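PDB 2XPI: anaphase-promoting complex subunit CUT9 from Schizosaccharomyces pombe, which serves as a subunit of the anaphase-promoting complex, the E3 ubiquitin ligase that controls progression through mitosis and G1. Local coordinates for residues K142-L145 against Y146-S149; F158-K162 against L163-Q167. One frame throughout, in Å; residues are numbered along the deposited sequence.

Interaction 1. Residues K142-L145 against Y146-S149; sequences KEDL and YNRS
Tyr146 folds its ring back over the backbone of Asp144, with CE2 3.8 Å from Asp144 CA and the carbonyl carbon of Asp144 above one face, offset toward the rim. The fold-back follows from chi1 of 52°, the crowded position between backbone N and carbonyl carbon. Asn147 instead presents its CB to the carboxylate of Asp144, OD2 lying 3.5 Å from that carbon, and the two side chains cross at about a right angle; Asn147 OD1 has a weak hydrogen bond to Arg153 NH2. Arg148 joins the two segments through both backbone and side chain. Its backbone N donates to Leu145 O at 2.6 Å, a straight bond (164°) that closes a type I turn around Tyr146 and Asn147. Bent at chi3, the Arg148 side chain then runs back along the loop, where CD passes near the Asp144 carboxylate, whose OD1 is uncertainly placed. At its end NH1 forms a weak bond, 3.3 Å, to Glu143 O, which lies at the guanidinium edge, in its plane; the place of this oxygen is less certain because it crowds Asp144 OD1. Leu145 CD1 sits over one guanidinium face, 4.0 Å from NH1. The opposite charges of Asp144 and Arg148 lie near each other, beyond a salt bridge. Ser149 ends the loop as the N-cap of helix 150-162, its OG in a weak hydrogen bond with Cys152 N. Here a type I turn and a serine N-cap link helix 133-142 of TPR 2 to helix 150-162 of TPR 3.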
loop_
_atom_site.group_PDB
_atom_site.type_symbol
_atom_site.label_atom_id
_atom_site.label_comp_id
_atom_site.label_asym_id
_atom_site.label_seq_id
_atom_site.Cartn_x
_atom_site.Cartn_y
_atom_site.Cartn_z
ATOM N N LYS A 142 -10.722 -19.552 -10.228
ATOM C CA LYS A 142 -11.131 -19.967 -11.565
ATOM C C LYS A 142 -11.176 -21.483 -11.768
ATOM O O LYS A 142 -12.235 -22.046 -12.063
ATOM C CB LYS A 142 -10.226 -19.320 -12.625
ATOM N N GLU A 143 -10.031 -22.141 -11.609
ATOM C CA GLU A 143 -9.898 -23.547 -11.992
ATOM C C GLU A 143 -10.124 -24.500 -10.824
ATOM O O GLU A 143 -9.815 -25.687 -10.917
ATOM C CB GLU A 143 -8.505 -23.790 -12.567
ATOM C CG GLU A 143 -8.403 -25.007 -13.453
ATOM C CD GLU A 143 -8.701 -24.681 -14.902
ATOM O OE1 GLU A 143 -8.521 -23.504 -15.283
ATOM O OE2 GLU A 143 -9.108 -25.596 -15.656
ATOM N N ASP A 144 -10.672 -23.971 -9.735
ATOM C CA ASP A 144 -10.715 -24.674 -8.455
ATOM C C ASP A 144 -9.299 -25.100 -7.994
ATOM O O ASP A 144 -9.100 -26.142 -7.358
ATOM C CB ASP A 144 -11.781 -25.797 -8.453
ATOM C CG ASP A 144 -11.197 -27.188 -8.630
ATOM O OD1 ASP A 144 -10.375 -27.391 -9.549
ATOM O OD2 ASP A 144 -11.583 -28.086 -7.849
ATOM N N LEU A 145 -8.329 -24.243 -8.321
ATOM C CA LEU A 145 -6.945 -24.363 -7.857
ATOM C C LEU A 145 -6.832 -24.686 -6.374
ATOM O O LEU A 145 -6.093 -25.588 -5.986
ATOM C CB LEU A 145 -6.179 -23.062 -8.111
ATOM C CG LEU A 145 -5.280 -22.947 -9.341
ATOM C CD1 LEU A 145 -4.512 -24.240 -9.556
ATOM C CD2 LEU A 145 -6.089 -22.575 -10.561
ATOM N N TYR A 146 -7.548 -23.926 -5.548
ATOM C CA TYR A 146 -7.445 -24.053 -4.090
ATOM C C TYR A 146 -7.663 -25.490 -3.628
ATOM O O TYR A 146 -7.254 -25.862 -2.530
ATOM C CB TYR A 146 -8.430 -23.117 -3.381
ATOM C CG TYR A 146 -9.838 -23.253 -3.886
ATOM C CD1 TYR A 146 -10.715 -24.167 -3.315
ATOM C CD2 TYR A 146 -10.286 -22.484 -4.945
ATOM C CE1 TYR A 146 -12.008 -24.306 -3.785
ATOM C CE2 TYR A 146 -11.571 -22.613 -5.425
ATOM C CZ TYR A 146 -12.430 -23.526 -4.841
ATOM O OH TYR A 146 -13.715 -23.655 -5.321
ATOM N N ASN A 147 -8.294 -26.292 -4.480
ATOM C CA ASN A 147 -8.532 -27.694 -4.174
ATOM C C ASN A 147 -7.372 -28.608 -4.549
ATOM O O ASN A 147 -7.293 -29.751 -4.104
ATOM C CB ASN A 147 -9.809 -28.171 -4.857
ATOM C CG ASN A 147 -10.966 -28.283 -3.896
ATOM O OD1 ASN A 147 -11.064 -27.526 -2.923
ATOM N ND2 ASN A 147 -11.849 -29.238 -4.151
ATOM N N ARG A 148 -6.464 -28.099 -5.364
ATOM C CA ARG A 148 -5.424 -28.939 -5.924
ATOM C C ARG A 148 -4.054 -28.522 -5.408
ATOM O O ARG A 148 -3.042 -29.118 -5.758
ATOM C CB ARG A 148 -5.478 -28.866 -7.452
ATOM C CG ARG A 148 -6.840 -29.268 -8.025
ATOM C CD ARG A 148 -7.138 -28.550 -9.327
ATOM N NE ARG A 148 -6.021 -28.641 -10.258
ATOM C CZ ARG A 148 -5.861 -27.838 -11.304
ATOM N NH1 ARG A 148 -6.757 -26.883 -11.537
ATOM N NH2 ARG A 148 -4.809 -27.981 -12.109
ATOM N N SER A 149 -4.025 -27.499 -4.565
ATOM C CA SER A 149 -2.767 -26.952 -4.086
ATOM C C SER A 149 -2.989 -26.335 -2.706
ATOM O O SER A 149 -3.930 -25.574 -2.521
ATOM C CB SER A 149 -2.260 -25.910 -5.095
ATOM O OG SER A 149 -1.053 -25.282 -4.688
#

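Interaction 2. Residues F158-K162 against L163-Q167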
loop_
_atom_site.group_PDB
_atom_site.type_symbol
_atom_site.label_atom_id
_atom_site.label_comp_id
_atom_site.label_asym_id
_atom_site.label_seq_id
_atom_site.Cartn_x
_atom_site.Cartn_y
_atom_site.Cartn_z
ATOM N N PHE A 158 -5.765 -15.978 2.113
ATOM C CA PHE A 158 -5.051 -14.773 2.493
ATOM C C PHE A 158 -5.638 -13.542 1.797
ATOM O O PHE A 158 -5.729 -12.481 2.407
ATOM C CB PHE A 158 -3.591 -14.934 2.140
ATOM C CG PHE A 158 -2.756 -13.744 2.464
ATOM C CD1 PHE A 158 -2.749 -12.637 1.625
ATOM C CD2 PHE A 158 -1.925 -13.749 3.578
ATOM C CE1 PHE A 158 -1.961 -11.534 1.914
ATOM C CE2 PHE A 158 -1.135 -12.660 3.877
ATOM C CZ PHE A 158 -1.153 -11.548 3.049
ATOM N N CYS A 159 -6.034 -13.682 0.530
ATOM C CA CYS A 159 -6.606 -12.567 -0.225
ATOM C C CYS A 159 -7.992 -12.252 0.273
ATOM O O CYS A 159 -8.408 -11.096 0.307
ATOM C CB CYS A 159 -6.709 -12.911 -1.713
ATOM S SG CYS A 159 -5.126 -12.978 -2.576
ATOM N N LEU A 160 -8.717 -13.304 0.632
ATOM C CA LEU A 160 -10.065 -13.178 1.118
ATOM C C LEU A 160 -10.031 -12.359 2.406
ATOM O O LEU A 160 -10.810 -11.430 2.574
ATOM C CB LEU A 160 -10.674 -14.560 1.323
ATOM C CG LEU A 160 -11.936 -14.876 0.497
ATOM C CD1 LEU A 160 -12.109 -13.930 -0.688
ATOM C CD2 LEU A 160 -11.964 -16.341 0.038
ATOM N N VAL A 161 -9.092 -12.689 3.291
ATOM C CA VAL A 161 -8.876 -11.912 4.504
ATOM C C VAL A 161 -8.518 -10.448 4.205
ATOM O O VAL A 161 -9.022 -9.538 4.872
ATOM C CB VAL A 161 -7.811 -12.569 5.426
ATOM C CG1 VAL A 161 -7.212 -11.548 6.397
ATOM C CG2 VAL A 161 -8.424 -13.746 6.187
ATOM N N LYS A 162 -7.656 -10.225 3.214
ATOM C CA LYS A 162 -7.317 -8.866 2.775
ATOM C C LYS A 162 -8.544 -8.125 2.244
ATOM O O LYS A 162 -8.566 -6.891 2.171
ATOM C CB LYS A 162 -6.252 -8.905 1.673
ATOM C CG LYS A 162 -4.871 -9.212 2.170
ATOM C CD LYS A 162 -4.404 -8.095 3.048
ATOM C CE LYS A 162 -3.024 -8.356 3.588
ATOM N NZ LYS A 162 -2.636 -7.290 4.564
ATOM N N LEU A 163 -9.548 -8.896 1.833
ATOM C CA LEU A 163 -10.777 -8.348 1.266
ATOM C C LEU A 163 -11.859 -8.237 2.340
ATOM O O LEU A 163 -12.943 -7.729 2.084
ATOM C CB LEU A 163 -11.267 -9.224 0.108
ATOM C CG LEU A 163 -11.013 -8.744 -1.336
ATOM C CD1 LEU A 163 -10.134 -7.502 -1.371
ATOM C CD2 LEU A 163 -10.456 -9.867 -2.241
ATOM N N TYR A 164 -11.559 -8.730 3.537
ATOM C CA TYR A 164 -12.503 -8.657 4.643
ATOM C C TYR A 164 -13.670 -9.617 4.445
ATOM O O TYR A 164 -14.718 -9.494 5.105
ATOM C CB TYR A 164 -13.041 -7.236 4.791
ATOM C CG TYR A 164 -11.980 -6.190 4.965
ATOM C CD1 TYR A 164 -11.152 -6.197 6.071
ATOM C CD2 TYR A 164 -11.814 -5.182 4.026
ATOM C CE1 TYR A 164 -10.179 -5.229 6.239
ATOM C CE2 TYR A 164 -10.846 -4.210 4.181
ATOM C CZ TYR A 164 -10.029 -4.235 5.293
ATOM O OH TYR A 164 -9.067 -3.259 5.464
ATOM N N ASP A 165 -13.492 -10.563 3.534
ATOM C CA ASP A 165 -14.500 -11.570 3.283
ATOM C C ASP A 165 -14.348 -12.696 4.300
ATOM O O ASP A 165 -13.592 -13.640 4.082
ATOM C CB ASP A 165 -14.340 -12.107 1.867
ATOM C CG ASP A 165 -15.564 -12.856 1.388
ATOM O OD1 ASP A 165 -16.268 -13.466 2.233
ATOM O OD2 ASP A 165 -15.818 -12.829 0.158
ATOM N N TRP A 166 -15.072 -12.603 5.412
ATOM C CA TRP A 166 -14.799 -13.485 6.545
ATOM C C TRP A 166 -15.396 -14.870 6.389
ATOM O O TRP A 166 -14.765 -15.860 6.743
ATOM C CB TRP A 166 -15.256 -12.857 7.854
ATOM C CG TRP A 166 -14.721 -11.494 8.052
ATOM C CD1 TRP A 166 -15.440 -10.357 8.262
ATOM C CD2 TRP A 166 -13.348 -11.107 8.042
ATOM N NE1 TRP A 166 -14.599 -9.282 8.390
ATOM C CE2 TRP A 166 -13.306 -9.713 8.255
ATOM C CE3 TRP A 166 -12.146 -11.798 7.866
ATOM C CZ2 TRP A 166 -12.109 -8.993 8.295
ATOM C CZ3 TRP A 166 -10.950 -11.083 7.919
ATOM C CH2 TRP A 166 -10.945 -9.695 8.132
ATOM N N GLN A 167 -16.613 -14.936 5.866
ATOM C CA GLN A 167 -17.255 -16.216 5.597
ATOM C C GLN A 167 -16.591 -16.913 4.402
ATOM O O GLN A 167 -16.368 -18.118 4.428
ATOM C CB GLN A 167 -18.765 -16.024 5.382
ATOM C CG GLN A 167 -19.545 -17.288 5.005
ATOM C CD GLN A 167 -19.281 -18.453 5.945
ATOM O OE1 GLN A 167 -18.905 -19.546 5.501
ATOM N NE2 GLN A 167 -19.467 -18.228 7.250
#
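Leu160 O is gripped by two backbone donors, Leu163 N at 2.9 Å and Asp165 N at 3.0 Å, which arrive from opposite faces of its carbonyl plane. The Asp165 bond, together with that from Tyr164 N to Val161 O (3.0 Å), makes the end of helix 150-162 a Schellman motif. Tyr164 supplies the left-handed residue, its phi of 72° reversing the chain. The side chains of Leu160 and Asp165 lie side by side and point the same way, Leu160 CD1 touching Asp165 CB at 3.9 Å, so the leucine packs on the aliphatic stem of the aspartate. The carboxylate is engaged further on: Asp165 is the N-cap of helix 166-173, and its OD1 accepts from Gly168 N. Shortening Leu160 to an alanine is likely to open a gap beside the Asp165 CB, though the bond from Gly168 N would still hold the carboxylate. Val161 crosses Trp166 at about a right angle, its CG2 4.1 Å from CZ3. With chi1 of -52°, Trp166 turns its six-membered ring back toward Val161, and both side chains also touch Val209 of helix 198-212. Main-chain donors thus take up Leu160 O and Val161 O, while apolar side-chain contacts flank the reversal, so the turn is held mainly by main-chain hydrogen bonds, with no salt bridge across it.

In the fold
From the N terminus, the chain leaves helix 133-142 and enters interaction 1, which closes the loop between TPR 2 and TPR 3. Leu145, Arg148 and Ser149 rest there on Pro117 of helix 117-129. Helix 150-162 then carries the chain to interaction 2, which shapes the short turn inside TPR 3 before helix 166-173. The two contacts stand in series, neither nested nor crossing, at either end of helix 150-162. The centres of interaction 1 and interaction 2 lie about 17 Å apart, and the two do not touch. Interaction 2 also faces helices 133-142 and 198-212, and its Phe158 packs on Gln98 of the second subunit, within the TPR 1-7 region that mediates homodimerization.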